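Local coordinates for protein putative acyl-CoA thioester hydrolase (Yersinia pestis KIM10+, PDB 5DM5) that probably hydrolyses the thioester bond of acyl-CoA substrates, working as a hexameric thioesterase built from hot-dog folds, at residues L22-L27 with M48-A53; R63-R68 with V128-A133; C85-C90 with E103-K108; T99-V104 with E122-Y127. All coordinates share one frame; numbering follows the deposited sequence.

Contact 1. Residues L22-L27 with M48-A53; sequences LVLRTL and MDIGGA
V23 and L24 lie against the glycine-bearing turn of the helix at I50 and G51, and each uses a different kind of surface. V23 turns CB and its CG2 branch to the backbone carbonyl of G51 (V23 CG2 to G51 O 3.0 Å), with CG1 a little farther off. L24 reaches the neighbouring residue with one methyl: L24 CD1 sits 3.5 Å from I50 CG2, and the two side chains cross obliquely. A chi1 of -68° leaves I50 CG2 anti to the backbone N, and it is this one-carbon branch that faces L24. The same L24 methyl passes 3.7 Å from G51 N. The absence of a side chain at G51 is consistent with the close approach of the strand and helix axes, 6.8 Å, their N-to-C directions 142° apart. V23 and L24 both face C86 of strand 83-93, a classic beta bulge, which turns two consecutive residues toward the helix. Strand 21-27 is an outermost strand of the sheet within this chain, and R25 carries backbone hydrogen bonds on to a second subunit. Helix 43-60 packs across the sheet, M48 touching strands 97-106 and 118-129, and I50 also packs on L27 of the second subunit and F40 of the third.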
loop_
_atom_site.group_PDB
_atom_site.type_symbol
_atom_site.label_atom_id
_atom_site.label_comp_id
_atom_site.label_asym_id
_atom_site.label_seq_id
_atom_site.Cartn_x
_atom_site.Cartn_y
_atom_site.Cartn_z
ATOM N N LEU B 22 19.582 -9.017 14.905
ATOM C CA LEU B 22 18.906 -8.284 13.849
ATOM C C LEU B 22 17.599 -8.972 13.551
ATOM O O LEU B 22 17.577 -10.054 13.014
ATOM C CB LEU B 22 19.754 -8.216 12.583
ATOM C CG LEU B 22 19.128 -7.533 11.364
ATOM C CD1 LEU B 22 18.781 -6.087 11.652
ATOM C CD2 LEU B 22 20.065 -7.624 10.200
ATOM N N VAL B 23 16.505 -8.364 13.953
ATOM C CA VAL B 23 15.197 -8.921 13.693
ATOM C C VAL B 23 14.542 -8.316 12.444
ATOM O O VAL B 23 13.741 -8.973 11.782
ATOM C CB VAL B 23 14.303 -8.756 14.912
ATOM C CG1 VAL B 23 14.662 -9.791 15.956
ATOM C CG2 VAL B 23 14.437 -7.353 15.473
ATOM N N LEU B 24 14.829 -7.050 12.156
ATOM C CA LEU B 24 14.239 -6.387 10.992
ATOM C C LEU B 24 15.232 -5.499 10.254
ATOM O O LEU B 24 16.033 -4.817 10.873
ATOM C CB LEU B 24 13.032 -5.588 11.432
ATOM C CG LEU B 24 11.758 -5.793 10.638
ATOM C CD1 LEU B 24 10.767 -4.882 11.246
ATOM C CD2 LEU B 24 11.977 -5.409 9.202
ATOM N N ARG B 25 15.211 -5.529 8.928
ATOM C CA ARG B 25 16.138 -4.702 8.183
ATOM C C ARG B 25 15.499 -4.163 6.911
ATOM O O ARG B 25 15.414 -4.867 5.919
ATOM C CB ARG B 25 17.356 -5.530 7.839
ATOM C CG ARG B 25 18.639 -4.782 7.733
ATOM C CD ARG B 25 19.715 -5.772 7.421
ATOM N NE ARG B 25 21.022 -5.350 7.899
ATOM C CZ ARG B 25 21.812 -4.510 7.257
ATOM N NH1 ARG B 25 21.397 -3.924 6.147
ATOM N NH2 ARG B 25 22.984 -4.204 7.770
ATOM N N THR B 26 15.062 -2.917 6.905
ATOM C CA THR B 26 14.361 -2.417 5.730
ATOM C C THR B 26 14.959 -1.103 5.241
ATOM O O THR B 26 15.833 -0.539 5.878
ATOM C CB THR B 26 12.831 -2.245 5.997
ATOM O OG1 THR B 26 12.614 -1.511 7.203
ATOM C CG2 THR B 26 12.161 -3.593 6.137
ATOM N N LEU B 27 14.509 -0.659 4.075
ATOM C CA LEU B 27 14.965 0.579 3.468
ATOM C C LEU B 27 13.956 1.697 3.717
ATOM O O LEU B 27 12.758 1.465 3.659
ATOM C CB LEU B 27 15.161 0.378 1.976
ATOM C CG LEU B 27 15.682 1.601 1.240
ATOM C CD1 LEU B 27 17.116 1.829 1.632
ATOM C CD2 LEU B 27 15.550 1.440 -0.254
ATOM N N MET B 48 9.689 -1.269 14.907
ATOM C CA MET B 48 10.139 -1.776 16.197
ATOM C C MET B 48 9.190 -2.814 16.784
ATOM O O MET B 48 9.622 -3.793 17.375
ATOM C CB MET B 48 10.350 -0.643 17.200
ATOM C CG MET B 48 11.308 0.425 16.718
ATOM S SD MET B 48 11.713 1.708 17.918
ATOM C CE MET B 48 12.613 0.761 19.127
ATOM N N ASP B 49 7.892 -2.594 16.670
ATOM C CA ASP B 49 6.934 -3.582 17.158
ATOM C C ASP B 49 7.070 -4.866 16.352
ATOM O O ASP B 49 6.992 -5.955 16.894
ATOM C CB ASP B 49 5.510 -3.047 17.106
ATOM C CG ASP B 49 4.512 -3.974 17.755
ATOM O OD1 ASP B 49 3.317 -3.646 17.776
ATOM O OD2 ASP B 49 4.882 -5.075 18.174
ATOM N N ILE B 50 7.260 -4.736 15.045
ATOM C CA ILE B 50 7.454 -5.920 14.212
ATOM C C ILE B 50 8.694 -6.691 14.592
ATOM O O ILE B 50 8.648 -7.882 14.896
ATOM C CB ILE B 50 7.622 -5.571 12.745
ATOM C CG1 ILE B 50 6.343 -5.017 12.157
ATOM C CG2 ILE B 50 7.965 -6.813 11.980
ATOM C CD1 ILE B 50 6.467 -4.612 10.724
ATOM N N GLY B 51 9.800 -5.970 14.605
ATOM C CA GLY B 51 11.096 -6.522 14.902
ATOM C C GLY B 51 11.108 -7.211 16.240
ATOM O O GLY B 51 11.691 -8.269 16.367
ATOM N N GLY B 52 10.458 -6.639 17.246
ATOM C CA GLY B 52 10.371 -7.309 18.533
ATOM C C GLY B 52 9.458 -8.537 18.500
ATOM O O GLY B 52 9.750 -9.580 19.103
ATOM N N ALA B 53 8.351 -8.413 17.775
ATOM C CA ALA B 53 7.367 -9.476 17.693
ATOM C C ALA B 53 7.956 -10.735 17.100
ATOM O O ALA B 53 7.559 -11.845 17.457
ATOM C CB ALA B 53 6.197 -9.029 16.871
#

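Contact 2. Residues R63-R68 with V128-A133; sequences RVVTVR and VAVDDA
V67 and V128 make the closer of two valine contacts here: V67 CG1 lies 3.6 Å from V128 CG2, the side chains meeting at about a right angle. V67 belongs to a classic beta bulge, facing T126 together with R68. With this pair, buried V130 and A129 form the packed part of the contact. V130 meets the more exposed V65 in a similar crossed manner, V65 CG2 to V130 CG2 at 3.8 Å, while V64 and A129 touch A56 and A60 of helix 43-60. The backbone pairing is irregular: V128 N donates to V65 O at 2.8 Å, the return bond from V65 N to V128 O is weak, and farther on V130 N gives a straighter bond to R63 O (2.9 Å, 156°). The exposed part, R63 with D132, is looser. R63 holds an extended chain that carries its guanidinium out to D132, whose OD1 sits over one face, 3.2 Å from R63 NH1, with the two flat groups 73° apart. No N-H points at the oxygen; NE instead bonds to N36 OD1 of a third subunit. The attraction between R63 and D132 is therefore one of charge alone, probably softened by solvent, and the directional bond to N36 probably orients the guanidinium more than D132 does.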
loop_
_atom_site.group_PDB
_atom_site.type_symbol
_atom_site.label_atom_id
_atom_site.label_comp_id
_atom_site.label_asym_id
_atom_site.label_seq_id
_atom_site.Cartn_x
_atom_site.Cartn_y
_atom_site.Cartn_z
ATOM N N ARG B 63 1.995 -17.391 20.122
ATOM C CA ARG B 63 1.494 -16.034 19.985
ATOM C C ARG B 63 1.875 -15.123 21.133
ATOM O O ARG B 63 1.899 -15.529 22.285
ATOM C CB ARG B 63 -0.039 -16.063 19.804
ATOM C CG ARG B 63 -0.498 -16.720 18.477
ATOM C CD ARG B 63 -2.028 -16.953 18.354
ATOM N NE ARG B 63 -2.440 -17.294 16.979
ATOM C CZ ARG B 63 -2.274 -18.471 16.374
ATOM N NH1 ARG B 63 -1.666 -19.471 16.994
ATOM N NH2 ARG B 63 -2.694 -18.641 15.125
ATOM N N VAL B 64 2.206 -13.885 20.775
ATOM C CA VAL B 64 2.524 -12.837 21.726
ATOM C C VAL B 64 1.733 -11.590 21.358
ATOM O O VAL B 64 1.174 -11.496 20.269
ATOM C CB VAL B 64 4.020 -12.489 21.744
ATOM C CG1 VAL B 64 4.851 -13.717 22.028
ATOM C CG2 VAL B 64 4.438 -11.883 20.431
ATOM N N VAL B 65 1.715 -10.619 22.260
ATOM C CA VAL B 65 1.005 -9.371 22.052
ATOM C C VAL B 65 1.819 -8.227 22.678
ATOM O O VAL B 65 2.343 -8.378 23.781
ATOM C CB VAL B 65 -0.418 -9.449 22.655
ATOM C CG1 VAL B 65 -1.060 -8.087 22.708
ATOM C CG2 VAL B 65 -1.303 -10.406 21.854
ATOM N N THR B 66 1.974 -7.103 21.983
ATOM C CA THR B 66 2.692 -5.989 22.594
ATOM C C THR B 66 1.801 -5.495 23.705
ATOM O O THR B 66 0.608 -5.343 23.478
ATOM C CB THR B 66 2.973 -4.807 21.631
ATOM O OG1 THR B 66 3.379 -5.281 20.342
ATOM C CG2 THR B 66 4.051 -3.883 22.223
ATOM N N VAL B 67 2.331 -5.250 24.901
ATOM C CA VAL B 67 1.459 -4.759 25.981
ATOM C C VAL B 67 1.921 -3.439 26.535
ATOM O O VAL B 67 1.180 -2.753 27.217
ATOM C CB VAL B 67 1.334 -5.726 27.188
ATOM C CG1 VAL B 67 0.650 -7.002 26.764
ATOM C CG2 VAL B 67 2.663 -6.015 27.840
ATOM N N ARG B 68 3.175 -3.111 26.296
ATOM C CA ARG B 68 3.713 -1.898 26.879
ATOM C C ARG B 68 4.883 -1.415 26.019
ATOM O O ARG B 68 5.522 -2.208 25.360
ATOM C CB ARG B 68 4.142 -2.202 28.313
ATOM C CG ARG B 68 4.565 -1.073 29.221
ATOM C CD ARG B 68 4.883 -1.706 30.574
ATOM N NE ARG B 68 5.064 -0.755 31.663
ATOM C CZ ARG B 68 4.080 -0.319 32.441
ATOM N NH1 ARG B 68 2.843 -0.754 32.254
ATOM N NH2 ARG B 68 4.338 0.542 33.414
ATOM N N VAL B 128 3.635 -10.247 25.463
ATOM C CA VAL B 128 3.125 -11.319 26.314
ATOM C C VAL B 128 2.655 -12.606 25.598
ATOM O O VAL B 128 1.774 -12.536 24.746
ATOM C CB VAL B 128 1.956 -10.775 27.142
ATOM C CG1 VAL B 128 1.191 -11.906 27.805
ATOM C CG2 VAL B 128 2.456 -9.771 28.174
ATOM N N ALA B 129 3.202 -13.772 25.948
ATOM C CA ALA B 129 2.740 -14.999 25.309
ATOM C C ALA B 129 1.307 -15.294 25.730
ATOM O O ALA B 129 1.011 -15.492 26.908
ATOM C CB ALA B 129 3.632 -16.146 25.645
ATOM N N VAL B 130 0.432 -15.327 24.733
ATOM C CA VAL B 130 -0.987 -15.551 24.912
ATOM C C VAL B 130 -1.448 -16.691 24.044
ATOM O O VAL B 130 -0.741 -17.121 23.141
ATOM C CB VAL B 130 -1.856 -14.302 24.571
ATOM C CG1 VAL B 130 -1.444 -13.092 25.396
ATOM C CG2 VAL B 130 -1.809 -13.993 23.075
ATOM N N ASP B 131 -2.621 -17.210 24.365
ATOM C CA ASP B 131 -3.283 -18.202 23.538
ATOM C C ASP B 131 -4.155 -17.594 22.421
ATOM O O ASP B 131 -4.161 -16.378 22.210
ATOM C CB ASP B 131 -4.151 -19.072 24.434
ATOM C CG ASP B 131 -5.019 -18.246 25.372
ATOM O OD1 ASP B 131 -5.500 -17.171 24.963
ATOM O OD2 ASP B 131 -5.211 -18.668 26.527
ATOM N N ASP B 132 -4.895 -18.454 21.719
ATOM C CA ASP B 132 -5.831 -18.025 20.673
ATOM C C ASP B 132 -7.021 -17.287 21.224
ATOM O O ASP B 132 -7.764 -16.646 20.489
ATOM C CB ASP B 132 -6.305 -19.197 19.832
ATOM C CG ASP B 132 -5.196 -19.788 19.021
ATOM O OD1 ASP B 132 -4.059 -19.297 19.161
ATOM O OD2 ASP B 132 -5.468 -20.681 18.194
ATOM N N ALA B 133 -7.241 -17.434 22.515
ATOM C CA ALA B 133 -8.302 -16.706 23.170
ATOM C C ALA B 133 -7.656 -15.529 23.885
ATOM O O ALA B 133 -8.135 -15.075 24.922
ATOM C CB ALA B 133 -9.060 -17.591 24.139
#

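Contact 3. Residues C85-C90 with E103-K108; sequences CCYARC and EVWVKK
C85 and W105 exchange two backbone hydrogen bonds, and Y87 and E103 exchange two more, giving a regular antiparallel ladder; C85 N to W105 O, at 2.9 Å, is nearly straight (168°). C86 and V104 form the non-hydrogen-bonded pair between them, their side chains on the other side of the sheet, with C86 SG 4.2 Å from V104 CG2. On the face bearing C85, Y87, E103 and W105, the tyrosine ring brings CD2 to 4.0 Å from W105 CD1; the ring planes stand at 83°, yet the approach is oblique. R89 bends at chi3 (35°) and brings its guanidinium edge toward E103, the ion pair of R89 NH1 with E103 OE2 being long at 3.8 Å. One shell out, the other carboxylate oxygen is used: W105 NE1 donates to E103 OE1 at 2.9 Å, nearly in the indole plane and on the anti side of the carboxylate, though tilted out of the carboxylate plane. This bond ties the tryptophan ring to the glutamate two residues before it, and should limit rotation of both. N19 and P18 cover E103 and W105, and L22 lies against Y87. The arrangement is a beta hairpin of strands 83-93 and 97-106 within the antiparallel sheet of the hot-dog fold.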
loop_
_atom_site.group_PDB
_atom_site.type_symbol
_atom_site.label_atom_id
_atom_site.label_comp_id
_atom_site.label_asym_id
_atom_site.label_seq_id
_atom_site.Cartn_x
_atom_site.Cartn_y
_atom_site.Cartn_z
ATOM N N CYS B 85 17.624 -0.563 10.444
ATOM C CA CYS B 85 17.874 -1.861 11.073
ATOM C C CYS B 85 17.300 -1.992 12.491
ATOM O O CYS B 85 17.426 -1.061 13.284
ATOM C CB CYS B 85 19.375 -2.147 11.120
ATOM S SG CYS B 85 20.227 -1.949 9.571
ATOM N N CYS B 86 16.631 -3.114 12.787
ATOM C CA CYS B 86 16.169 -3.437 14.153
ATOM C C CYS B 86 16.979 -4.530 14.811
ATOM O O CYS B 86 17.131 -5.601 14.262
ATOM C CB CYS B 86 14.720 -3.923 14.215
ATOM S SG CYS B 86 13.405 -2.769 13.965
ATOM N N TYR B 87 17.488 -4.255 15.997
ATOM C CA TYR B 87 18.199 -5.244 16.786
ATOM C C TYR B 87 17.440 -5.436 18.098
ATOM O O TYR B 87 17.309 -4.513 18.886
ATOM C CB TYR B 87 19.656 -4.822 17.019
ATOM C CG TYR B 87 20.496 -4.842 15.770
ATOM C CD1 TYR B 87 21.350 -5.904 15.512
ATOM C CD2 TYR B 87 20.418 -3.826 14.841
ATOM C CE1 TYR B 87 22.115 -5.949 14.369
ATOM C CE2 TYR B 87 21.182 -3.857 13.678
ATOM C CZ TYR B 87 22.031 -4.923 13.449
ATOM O OH TYR B 87 22.795 -4.969 12.299
ATOM N N ALA B 88 16.940 -6.630 18.347
ATOM C CA ALA B 88 16.153 -6.855 19.542
ATOM C C ALA B 88 16.934 -7.693 20.530
ATOM O O ALA B 88 17.675 -8.582 20.138
ATOM C CB ALA B 88 14.857 -7.514 19.198
ATOM N N ARG B 89 16.813 -7.373 21.812
ATOM C CA ARG B 89 17.453 -8.166 22.848
ATOM C C ARG B 89 16.491 -8.479 23.939
ATOM O O ARG B 89 16.056 -7.561 24.610
ATOM C CB ARG B 89 18.570 -7.399 23.522
ATOM C CG ARG B 89 19.472 -6.679 22.644
ATOM C CD ARG B 89 20.079 -5.555 23.401
ATOM N NE ARG B 89 20.301 -5.905 24.794
ATOM C CZ ARG B 89 20.690 -5.027 25.706
ATOM N NH1 ARG B 89 20.935 -3.773 25.350
ATOM N NH2 ARG B 89 20.858 -5.401 26.960
ATOM N N CYS B 90 16.197 -9.746 24.188
ATOM C CA CYS B 90 15.364 -10.050 25.347
ATOM C C CYS B 90 16.183 -9.770 26.598
ATOM O O CYS B 90 17.409 -9.881 26.577
ATOM C CB CYS B 90 14.867 -11.495 25.353
ATOM S SG CYS B 90 13.811 -11.865 26.785
ATOM N N GLU B 103 16.557 -1.749 19.363
ATOM C CA GLU B 103 17.437 -0.718 18.834
ATOM C C GLU B 103 17.213 -0.477 17.345
ATOM O O GLU B 103 17.197 -1.421 16.575
ATOM C CB GLU B 103 18.885 -1.188 19.037
ATOM C CG GLU B 103 19.246 -1.623 20.477
ATOM C CD GLU B 103 20.683 -2.134 20.612
ATOM O OE1 GLU B 103 21.434 -2.131 19.613
ATOM O OE2 GLU B 103 21.063 -2.549 21.722
ATOM N N VAL B 104 17.156 0.774 16.912
ATOM C CA VAL B 104 16.985 1.072 15.492
ATOM C C VAL B 104 18.145 1.920 15.048
ATOM O O VAL B 104 18.292 3.072 15.474
ATOM C CB VAL B 104 15.667 1.808 15.174
ATOM C CG1 VAL B 104 15.622 2.183 13.714
ATOM C CG2 VAL B 104 14.502 0.945 15.487
ATOM N N TRP B 105 18.943 1.334 14.166
ATOM C CA TRP B 105 20.164 1.932 13.658
ATOM C C TRP B 105 20.007 2.212 12.180
ATOM O O TRP B 105 19.213 1.563 11.538
ATOM C CB TRP B 105 21.353 0.988 13.880
ATOM C CG TRP B 105 21.699 0.667 15.342
ATOM C CD1 TRP B 105 20.996 -0.152 16.192
ATOM C CD2 TRP B 105 22.832 1.137 16.096
ATOM N NE1 TRP B 105 21.615 -0.208 17.417
ATOM C CE2 TRP B 105 22.739 0.576 17.388
ATOM C CE3 TRP B 105 23.907 1.985 15.807
ATOM C CZ2 TRP B 105 23.679 0.834 18.384
ATOM C CZ3 TRP B 105 24.834 2.239 16.799
ATOM C CH2 TRP B 105 24.715 1.666 18.070
ATOM N N VAL B 106 20.714 3.179 11.626
ATOM C CA VAL B 106 20.635 3.360 10.181
ATOM C C VAL B 106 21.955 2.896 9.591
ATOM O O VAL B 106 23.009 3.313 10.044
ATOM C CB VAL B 106 20.376 4.807 9.787
ATOM C CG1 VAL B 106 20.311 4.929 8.290
ATOM C CG2 VAL B 106 19.095 5.314 10.444
ATOM N N LYS B 107 21.911 2.070 8.551
ATOM C CA LYS B 107 23.146 1.535 7.974
ATOM C C LYS B 107 23.877 2.480 7.020
ATOM O O LYS B 107 25.086 2.663 7.124
ATOM C CB LYS B 107 22.836 0.222 7.256
ATOM C CG LYS B 107 24.049 -0.433 6.620
ATOM C CD LYS B 107 23.737 -1.760 6.017
ATOM C CE LYS B 107 24.932 -2.419 5.311
ATOM N NZ LYS B 107 24.523 -3.726 4.773
ATOM N N LYS B 108 23.128 3.108 6.129
ATOM C CA LYS B 108 23.705 3.910 5.064
ATOM C C LYS B 108 23.067 5.268 4.991
ATOM O O LYS B 108 21.856 5.378 5.092
ATOM C CB LYS B 108 23.523 3.222 3.725
ATOM C CG LYS B 108 24.362 3.817 2.639
ATOM C CD LYS B 108 24.253 2.979 1.419
ATOM C CE LYS B 108 23.725 3.803 0.286
ATOM N NZ LYS B 108 24.468 3.505 -0.948
#

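Contact 4. Residues T99-V104 with E122-Y127; sequences TINIEV and EAVFTY
T99 opens the contact by setting its methyl against V124, T99 CG2 to V124 CG1 at 3.5 Å; that methyl stands anti to the backbone N, with the hydroxyl anti to the carbonyl carbon (chi1 -57°). I100 then pairs with F125 through two backbone hydrogen bonds, the one from I100 N to F125 O measuring 2.9 Å and running practically straight. N101 returns to the face of T99 and turns its amide toward E122, but the model brings the two groups implausibly close, and the nature of that meeting is doubtful. I102 pairs with A123, I102 N reaching A123 O at 2.9 Å. Its outer methyl lies over a face of the phenyl ring, a CH-pi contact with I102 CD1 4.0 Å from the F125 ring centroid and 27° off the normal. The same methyl, I102 CD1, lies 3.9 Å from Y127 OH, which hydrogen-bonds to D49 O of the helix. E103 and E122 run side by side, pointing the same way. Each carboxylate has its own polar partner: E103 OE1 accepts from W105 NE1, and E122 OE1 forms a salt bridge with R119. Strand 83-93 continues the sheet beside 97-106, and strand 64-74 beside 118-129. M48 of helix 43-60 touches I102, V104, A123 and F125, so the face they share is the one that carries the helix.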
loop_
_atom_site.group_PDB
_atom_site.type_symbol
_atom_site.label_atom_id
_atom_site.label_comp_id
_atom_site.label_asym_id
_atom_site.label_seq_id
_atom_site.Cartn_x
_atom_site.Cartn_y
_atom_site.Cartn_z
ATOM N N THR B 99 10.164 -8.886 28.395
ATOM C CA THR B 99 10.673 -7.534 28.170
ATOM C C THR B 99 11.894 -7.515 27.241
ATOM O O THR B 99 12.899 -8.134 27.534
ATOM C CB THR B 99 11.043 -6.867 29.487
ATOM O OG1 THR B 99 9.897 -6.846 30.353
ATOM C CG2 THR B 99 11.520 -5.458 29.229
ATOM N N ILE B 100 11.825 -6.757 26.151
ATOM C CA ILE B 100 12.884 -6.730 25.140
ATOM C C ILE B 100 13.328 -5.329 24.756
ATOM O O ILE B 100 12.509 -4.525 24.339
ATOM C CB ILE B 100 12.440 -7.463 23.840
ATOM C CG1 ILE B 100 12.210 -8.951 24.115
ATOM C CG2 ILE B 100 13.478 -7.313 22.746
ATOM C CD1 ILE B 100 11.782 -9.736 22.905
ATOM N N ASN B 101 14.632 -5.071 24.831
ATOM C CA ASN B 101 15.188 -3.785 24.457
ATOM C C ASN B 101 15.470 -3.789 22.966
ATOM O O ASN B 101 16.269 -4.589 22.491
ATOM C CB ASN B 101 16.481 -3.500 25.219
ATOM C CG ASN B 101 16.984 -2.074 25.014
ATOM O OD1 ASN B 101 16.501 -1.130 25.644
ATOM N ND2 ASN B 101 17.891 -1.903 24.062
ATOM N N ILE B 102 14.877 -2.833 22.256
ATOM C CA ILE B 102 14.921 -2.755 20.796
ATOM C C ILE B 102 15.656 -1.528 20.315
ATOM O O ILE B 102 15.363 -0.413 20.748
ATOM C CB ILE B 102 13.500 -2.752 20.200
ATOM C CG1 ILE B 102 12.789 -4.057 20.576
ATOM C CG2 ILE B 102 13.550 -2.612 18.695
ATOM C CD1 ILE B 102 11.361 -4.186 20.075
ATOM N N GLU B 103 16.557 -1.749 19.363
ATOM C CA GLU B 103 17.437 -0.718 18.834
ATOM C C GLU B 103 17.213 -0.477 17.345
ATOM O O GLU B 103 17.197 -1.421 16.575
ATOM C CB GLU B 103 18.885 -1.188 19.037
ATOM C CG GLU B 103 19.246 -1.623 20.477
ATOM C CD GLU B 103 20.683 -2.134 20.612
ATOM O OE1 GLU B 103 21.434 -2.131 19.613
ATOM O OE2 GLU B 103 21.063 -2.549 21.722
ATOM N N VAL B 104 17.156 0.774 16.912
ATOM C CA VAL B 104 16.985 1.072 15.492
ATOM C C VAL B 104 18.145 1.920 15.048
ATOM O O VAL B 104 18.292 3.072 15.474
ATOM C CB VAL B 104 15.667 1.808 15.174
ATOM C CG1 VAL B 104 15.622 2.183 13.714
ATOM C CG2 VAL B 104 14.502 0.945 15.487
ATOM N N GLU B 122 15.582 4.032 20.196
ATOM C CA GLU B 122 15.664 2.842 21.011
ATOM C C GLU B 122 14.550 2.877 22.024
ATOM O O GLU B 122 14.134 3.945 22.443
ATOM C CB GLU B 122 17.033 2.676 21.664
ATOM C CG GLU B 122 17.073 1.474 22.601
ATOM C CD GLU B 122 18.421 1.228 23.222
ATOM O OE1 GLU B 122 19.315 2.083 23.069
ATOM O OE2 GLU B 122 18.583 0.165 23.855
ATOM N N ALA B 123 14.021 1.716 22.376
ATOM C CA ALA B 123 12.940 1.672 23.352
ATOM C C ALA B 123 12.872 0.313 24.023
ATOM O O ALA B 123 13.500 -0.630 23.569
ATOM C CB ALA B 123 11.630 2.000 22.695
ATOM N N VAL B 124 12.119 0.213 25.111
ATOM C CA VAL B 124 12.009 -1.056 25.808
ATOM C C VAL B 124 10.575 -1.581 25.741
ATOM O O VAL B 124 9.678 -1.154 26.456
ATOM C CB VAL B 124 12.465 -0.924 27.264
ATOM C CG1 VAL B 124 12.374 -2.262 27.970
ATOM C CG2 VAL B 124 13.892 -0.395 27.311
ATOM N N PHE B 125 10.411 -2.576 24.887
ATOM C CA PHE B 125 9.123 -3.141 24.550
ATOM C C PHE B 125 8.678 -4.295 25.408
ATOM O O PHE B 125 9.488 -5.127 25.769
ATOM C CB PHE B 125 9.182 -3.581 23.102
ATOM C CG PHE B 125 8.930 -2.477 22.149
ATOM C CD1 PHE B 125 9.806 -1.426 22.056
ATOM C CD2 PHE B 125 7.818 -2.502 21.335
ATOM C CE1 PHE B 125 9.566 -0.416 21.196
ATOM C CE2 PHE B 125 7.583 -1.495 20.462
ATOM C CZ PHE B 125 8.455 -0.446 20.390
ATOM N N THR B 126 7.382 -4.381 25.700
ATOM C CA THR B 126 6.890 -5.479 26.537
ATOM C C THR B 126 5.788 -6.260 25.840
ATOM O O THR B 126 4.694 -5.709 25.580
ATOM C CB THR B 126 6.311 -4.971 27.870
ATOM O OG1 THR B 126 7.220 -4.056 28.505
ATOM C CG2 THR B 126 5.997 -6.135 28.776
ATOM N N TYR B 127 6.073 -7.541 25.571
ATOM C CA TYR B 127 5.147 -8.453 24.869
ATOM C C TYR B 127 4.703 -9.545 25.820
ATOM O O TYR B 127 5.357 -9.792 26.833
ATOM C CB TYR B 127 5.782 -9.137 23.647
ATOM C CG TYR B 127 6.299 -8.237 22.560
ATOM C CD1 TYR B 127 5.566 -7.988 21.419
ATOM C CD2 TYR B 127 7.552 -7.672 22.668
ATOM C CE1 TYR B 127 6.060 -7.177 20.433
ATOM C CE2 TYR B 127 8.048 -6.866 21.698
ATOM C CZ TYR B 127 7.309 -6.614 20.579
ATOM O OH TYR B 127 7.840 -5.786 19.607
#

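Overall arrangement
All four contacts reach one antiparallel sheet, whose strands run in the order 21-27, 83-93, 97-106, 118-129, 64-74, with helix 43-60 lying across it. Contact 1 joins one outermost strand to the helix; contact 2 ties the opposite outermost strand to the end of strand 118-129, and the centres of contacts 1 and 2 lie about 18 Å apart. Contacts 3 and 4 are successive hairpins that share E103 and V104, with centres about 10 Å apart. Along the chain contact 1 closes first, and contacts 3 and 4 both fall between the two halves of contact 2. Together they span the width of a hot-dog domain, with neighbouring subunits meeting it at both outer strands, consistent with the hexamer.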